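Local coordinates for protein ribulose-5-phosphate reductase 1 (Staphylococcus aureus, PDB 6XHK) that reduces D-ribulose 5-phosphate to D-ribitol 5-phosphate with NADPH, supplying ribitol phosphate for the synthesis of wall teichoic acid, at residues M1-Q13 / D114-D126. Sequence-based numbering, arbitrary orientation.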
loop_
_atom_site.group_PDB
_atom_site.type_symbol
_atom_site.label_atom_id
_atom_site.label_comp_id
_atom_site.label_asym_id
_atom_site.label_seq_id
_atom_site.Cartn_x
_atom_site.Cartn_y
_atom_site.Cartn_z
ATOM N N MET A 1 -28.134 -10.918 -13.533
ATOM C CA MET A 1 -27.648 -11.100 -12.157
ATOM C C MET A 1 -27.636 -9.798 -11.335
ATOM O O MET A 1 -27.446 -8.727 -11.887
ATOM C CB MET A 1 -26.264 -11.731 -12.189
ATOM C CG MET A 1 -25.844 -12.316 -10.866
ATOM S SD MET A 1 -24.482 -13.500 -10.968
ATOM C CE MET A 1 -23.134 -12.528 -11.591
ATOM N N ILE A 2 -27.871 -9.891 -10.026
ATOM C CA ILE A 2 -28.035 -8.723 -9.162
ATOM C C ILE A 2 -26.847 -8.628 -8.220
ATOM O O ILE A 2 -26.572 -9.561 -7.448
ATOM C CB ILE A 2 -29.341 -8.766 -8.355
ATOM C CG1 ILE A 2 -30.559 -8.728 -9.251
ATOM C CG2 ILE A 2 -29.416 -7.574 -7.446
ATOM C CD1 ILE A 2 -30.595 -7.532 -10.153
ATOM N N ASN A 3 -26.171 -7.479 -8.247
ATOM C CA ASN A 3 -25.009 -7.217 -7.404
ATOM C C ASN A 3 -25.412 -6.282 -6.271
ATOM O O ASN A 3 -26.091 -5.277 -6.503
ATOM C CB ASN A 3 -23.877 -6.602 -8.226
ATOM C CG ASN A 3 -22.534 -6.660 -7.522
ATOM O OD1 ASN A 3 -22.363 -7.374 -6.540
ATOM N ND2 ASN A 3 -21.565 -5.933 -8.047
ATOM N N GLN A 4 -25.038 -6.633 -5.044
ATOM C CA GLN A 4 -25.237 -5.742 -3.913
ATOM C C GLN A 4 -23.948 -4.962 -3.708
ATOM O O GLN A 4 -22.885 -5.553 -3.477
ATOM C CB GLN A 4 -25.595 -6.494 -2.633
ATOM C CG GLN A 4 -26.814 -7.355 -2.713
ATOM C CD GLN A 4 -27.010 -8.198 -1.474
ATOM O OE1 GLN A 4 -28.079 -8.143 -0.843
ATOM N NE2 GLN A 4 -25.978 -8.956 -1.091
ATOM N N VAL A 5 -24.041 -3.642 -3.804
ATOM C CA VAL A 5 -22.917 -2.751 -3.550
ATOM C C VAL A 5 -23.118 -2.132 -2.177
ATOM O O VAL A 5 -24.230 -1.710 -1.837
ATOM C CB VAL A 5 -22.808 -1.674 -4.642
ATOM C CG1 VAL A 5 -21.780 -0.636 -4.265
ATOM C CG2 VAL A 5 -22.464 -2.316 -5.970
ATOM N N TYR A 6 -22.057 -2.115 -1.377
ATOM C CA TYR A 6 -22.083 -1.551 -0.028
ATOM C C TYR A 6 -21.378 -0.202 -0.088
ATOM O O TYR A 6 -20.146 -0.112 -0.008
ATOM C CB TYR A 6 -21.459 -2.526 0.972
ATOM C CG TYR A 6 -22.184 -3.862 0.990
ATOM C CD1 TYR A 6 -23.396 -4.013 1.680
ATOM C CD2 TYR A 6 -21.733 -4.928 0.220
ATOM C CE1 TYR A 6 -24.087 -5.222 1.669
ATOM C CE2 TYR A 6 -22.422 -6.138 0.194
ATOM C CZ TYR A 6 -23.600 -6.281 0.912
ATOM O OH TYR A 6 -24.265 -7.494 0.868
ATOM N N GLN A 7 -22.180 0.842 -0.260
ATOM C CA GLN A 7 -21.709 2.206 -0.396
ATOM C C GLN A 7 -21.745 2.930 0.948
ATOM O O GLN A 7 -22.476 2.558 1.870
ATOM C CB GLN A 7 -22.541 2.947 -1.455
ATOM C CG GLN A 7 -22.065 2.651 -2.878
ATOM C CD GLN A 7 -22.878 3.339 -3.958
ATOM O OE1 GLN A 7 -24.046 3.681 -3.746
ATOM N NE2 GLN A 7 -22.248 3.580 -5.120
ATOM N N LEU A 8 -20.887 3.940 1.065
ATOM C CA LEU A 8 -20.927 4.870 2.183
ATOM C C LEU A 8 -21.844 6.024 1.797
ATOM O O LEU A 8 -21.607 6.700 0.791
ATOM C CB LEU A 8 -19.522 5.363 2.507
ATOM C CG LEU A 8 -19.314 6.162 3.787
ATOM C CD1 LEU A 8 -19.448 5.288 5.028
ATOM C CD2 LEU A 8 -17.950 6.790 3.721
ATOM N N VAL A 9 -22.918 6.212 2.565
ATOM C CA VAL A 9 -23.908 7.242 2.268
ATOM C C VAL A 9 -23.743 8.442 3.187
ATOM O O VAL A 9 -24.326 9.505 2.915
ATOM C CB VAL A 9 -25.341 6.684 2.383
ATOM C CG1 VAL A 9 -25.536 5.530 1.429
ATOM C CG2 VAL A 9 -25.624 6.239 3.816
ATOM N N ALA A 10 -22.981 8.294 4.268
ATOM C CA ALA A 10 -22.635 9.323 5.233
ATOM C C ALA A 10 -21.492 8.766 6.063
ATOM O O ALA A 10 -21.393 7.542 6.222
ATOM C CB ALA A 10 -23.830 9.684 6.128
ATOM N N PRO A 11 -20.596 9.608 6.567
ATOM C CA PRO A 11 -19.472 9.071 7.341
ATOM C C PRO A 11 -19.986 8.251 8.515
ATOM O O PRO A 11 -21.034 8.546 9.090
ATOM C CB PRO A 11 -18.706 10.325 7.783
ATOM C CG PRO A 11 -19.646 11.476 7.549
ATOM C CD PRO A 11 -20.527 11.073 6.422
ATOM N N ARG A 12 -19.265 7.169 8.818
ATOM C CA ARG A 12 -19.636 6.211 9.865
ATOM C C ARG A 12 -21.017 5.593 9.624
ATOM O O ARG A 12 -21.682 5.167 10.568
ATOM C CB ARG A 12 -19.548 6.845 11.264
ATOM N N GLN A 13 -21.453 5.502 8.363
ATOM C CA GLN A 13 -22.787 4.977 8.052
ATOM C C GLN A 13 -22.845 4.359 6.656
ATOM O O GLN A 13 -22.723 5.063 5.646
ATOM C CB GLN A 13 -23.840 6.075 8.179
ATOM C CG GLN A 13 -25.205 5.650 7.659
ATOM C CD GLN A 13 -26.204 6.787 7.670
ATOM O OE1 GLN A 13 -26.041 7.763 8.410
ATOM N NE2 GLN A 13 -27.233 6.685 6.825
ATOM N N ASP A 114 -14.979 2.927 -8.917
ATOM C CA ASP A 114 -15.826 2.199 -7.971
ATOM C C ASP A 114 -14.960 1.264 -7.128
ATOM O O ASP A 114 -13.810 1.000 -7.477
ATOM C CB ASP A 114 -16.917 1.399 -8.695
ATOM C CG ASP A 114 -18.307 1.601 -8.084
ATOM O OD1 ASP A 114 -18.445 2.347 -7.083
ATOM O OD2 ASP A 114 -19.269 1.000 -8.598
ATOM N N GLY A 115 -15.522 0.746 -6.032
ATOM C CA GLY A 115 -14.751 0.073 -5.009
ATOM C C GLY A 115 -14.961 -1.431 -4.963
ATOM O O GLY A 115 -15.511 -2.046 -5.878
ATOM N N PHE A 116 -14.502 -2.027 -3.858
ATOM C CA PHE A 116 -14.486 -3.479 -3.704
ATOM C C PHE A 116 -15.488 -4.006 -2.684
ATOM O O PHE A 116 -15.715 -5.220 -2.635
ATOM C CB PHE A 116 -13.083 -3.978 -3.313
ATOM C CG PHE A 116 -12.064 -3.883 -4.417
ATOM C CD1 PHE A 116 -12.427 -3.511 -5.699
ATOM C CD2 PHE A 116 -10.721 -4.133 -4.156
ATOM C CE1 PHE A 116 -11.466 -3.420 -6.713
ATOM C CE2 PHE A 116 -9.749 -4.036 -5.162
ATOM C CZ PHE A 116 -10.124 -3.687 -6.443
ATOM N N MET A 117 -16.105 -3.153 -1.872
ATOM C CA MET A 117 -17.145 -3.643 -0.969
ATOM C C MET A 117 -18.422 -3.917 -1.758
ATOM O O MET A 117 -19.413 -3.190 -1.688
ATOM C CB MET A 117 -17.383 -2.659 0.160
ATOM C CG MET A 117 -16.128 -2.220 0.843
ATOM S SD MET A 117 -16.538 -0.793 1.823
ATOM C CE MET A 117 -17.537 -1.531 3.079
ATOM N N GLN A 118 -18.399 -5.008 -2.518
ATOM C CA GLN A 118 -19.593 -5.450 -3.222
ATOM C C GLN A 118 -19.542 -6.967 -3.391
ATOM O O GLN A 118 -18.509 -7.601 -3.168
ATOM C CB GLN A 118 -19.742 -4.723 -4.568
ATOM C CG GLN A 118 -18.502 -4.611 -5.412
ATOM C CD GLN A 118 -18.571 -3.409 -6.316
ATOM O OE1 GLN A 118 -18.891 -2.320 -5.857
ATOM N NE2 GLN A 118 -18.338 -3.605 -7.612
ATOM N N ASP A 119 -20.686 -7.547 -3.778
ATOM C CA ASP A 119 -20.755 -8.998 -3.927
ATOM C C ASP A 119 -19.923 -9.481 -5.112
ATOM O O ASP A 119 -19.359 -10.579 -5.056
ATOM C CB ASP A 119 -22.201 -9.467 -4.088
ATOM C CG ASP A 119 -22.951 -9.558 -2.767
ATOM O OD1 ASP A 119 -22.303 -9.804 -1.720
ATOM O OD2 ASP A 119 -24.202 -9.433 -2.796
ATOM N N PHE A 120 -19.829 -8.687 -6.189
ATOM C CA PHE A 120 -19.027 -9.057 -7.347
ATOM C C PHE A 120 -18.285 -7.828 -7.864
ATOM O O PHE A 120 -18.833 -6.722 -7.868
ATOM C CB PHE A 120 -19.881 -9.624 -8.479
ATOM C CG PHE A 120 -20.656 -10.852 -8.103
ATOM C CD1 PHE A 120 -20.045 -12.092 -8.034
ATOM C CD2 PHE A 120 -22.043 -10.766 -7.917
ATOM C CE1 PHE A 120 -20.778 -13.209 -7.704
ATOM C CE2 PHE A 120 -22.792 -11.872 -7.609
ATOM C CZ PHE A 120 -22.160 -13.100 -7.503
ATOM N N VAL A 121 -17.045 -8.028 -8.303
ATOM C CA VAL A 121 -16.207 -6.974 -8.870
ATOM C C VAL A 121 -15.871 -7.363 -10.299
ATOM O O VAL A 121 -15.348 -8.455 -10.538
ATOM C CB VAL A 121 -14.925 -6.753 -8.051
ATOM C CG1 VAL A 121 -14.153 -5.603 -8.595
ATOM C CG2 VAL A 121 -15.274 -6.445 -6.617
ATOM N N LEU A 122 -16.163 -6.475 -11.245
ATOM C CA LEU A 122 -15.845 -6.731 -12.646
ATOM C C LEU A 122 -14.504 -6.107 -12.993
ATOM O O LEU A 122 -14.247 -4.953 -12.661
ATOM C CB LEU A 122 -16.924 -6.181 -13.568
ATOM C CG LEU A 122 -18.283 -6.708 -13.164
ATOM C CD1 LEU A 122 -19.014 -5.694 -12.280
ATOM C CD2 LEU A 122 -19.038 -7.003 -14.406
ATOM N N LEU A 123 -13.658 -6.870 -13.659
ATOM C CA LEU A 123 -12.296 -6.459 -13.923
ATOM C C LEU A 123 -11.939 -6.766 -15.363
ATOM O O LEU A 123 -12.450 -7.711 -15.960
ATOM C CB LEU A 123 -11.308 -7.163 -12.995
ATOM C CG LEU A 123 -11.573 -7.050 -11.498
ATOM C CD1 LEU A 123 -10.479 -7.742 -10.737
ATOM C CD2 LEU A 123 -11.661 -5.601 -11.080
ATOM N N ASN A 124 -11.062 -5.954 -15.925
ATOM C CA ASN A 124 -10.536 -6.360 -17.207
ATOM C C ASN A 124 -9.553 -7.504 -17.004
ATOM O O ASN A 124 -9.047 -7.743 -15.906
ATOM C CB ASN A 124 -9.893 -5.173 -17.922
ATOM C CG ASN A 124 -10.896 -4.077 -18.199
ATOM O OD1 ASN A 124 -11.164 -3.239 -17.335
ATOM N ND2 ASN A 124 -11.524 -4.129 -19.375
ATOM N N HIS A 125 -9.310 -8.241 -18.075
ATOM C CA HIS A 125 -8.459 -9.404 -17.938
ATOM C C HIS A 125 -7.052 -9.019 -17.539
ATOM O O HIS A 125 -6.374 -9.800 -16.867
ATOM C CB HIS A 125 -8.496 -10.161 -19.244
ATOM C CG HIS A 125 -9.808 -10.824 -19.463
ATOM N ND1 HIS A 125 -10.851 -10.183 -20.092
ATOM C CD2 HIS A 125 -10.278 -12.030 -19.071
ATOM C CE1 HIS A 125 -11.902 -10.983 -20.111
ATOM N NE2 HIS A 125 -11.581 -12.110 -19.498
ATOM N N ASP A 126 -6.621 -7.815 -17.908
ATOM C CA ASP A 126 -5.351 -7.266 -17.465
ATOM C C ASP A 126 -5.435 -6.582 -16.102
ATOM O O ASP A 126 -4.403 -6.140 -15.600
ATOM C CB ASP A 126 -4.802 -6.273 -18.500
ATOM C CG ASP A 126 -5.782 -5.153 -18.835
ATOM O OD1 ASP A 126 -6.920 -5.171 -18.329
ATOM O OD2 ASP A 126 -5.393 -4.222 -19.577
#
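Two backbone hydrogen bonds flank the single bridge between Val-5 and Gln-118, whose CA atoms lie 4.3 Å apart: Tyr-6 N donates to Met-117 O (2.9 Å, 159° at the hydrogen), and Asp-119 N donates to Gln-4 O. An inverse gamma turn around Met-117, closed by Gln-118 N on Phe-116 O, presents Met-117 O to the strand.

Beyond the bridge, side-chain amides take over. The amide of Asn-3 meets the backbone of Phe-120 with its two ends through bent bonds, OD1 accepting from Phe-120 N at 2.9 Å, with that nitrogen tilted out of the Asn-3 carbonyl plane, and ND2 donating to Phe-120 O at 2.8 Å. CG of Asn-3 stands anti to its own backbone nitrogen (chi1 -164°), which carries the amide to the backbone of Phe-120. Phe-120 O also accepts from Gln-118 NE2, so two amides grip one carbonyl. Gln-4 reaches across with an extended chain, and its NE2 approaches Asp-119 OD2 on the side of the other carboxylate oxygen; the hydrogen bond is modelled at 2.5 Å, a doubtful length. Asp-119 OD1 makes a weak, long ion pair with Arg-31.

Apolar contacts lie at both ends. The Met-1 methyl CE sits over one face of the Phe-120 ring, 4.2 Å from its centroid, as a CH-pi contact, while Tyr-6 CB packs against Met-117 CB.

The bridge thus joins the N-terminal antiparallel sheet, where strand 2-10 pairs with 13-20, to the chain entering strand 121-123 of the GroES-like catalytic domain of a zinc-type alcohol dehydrogenase.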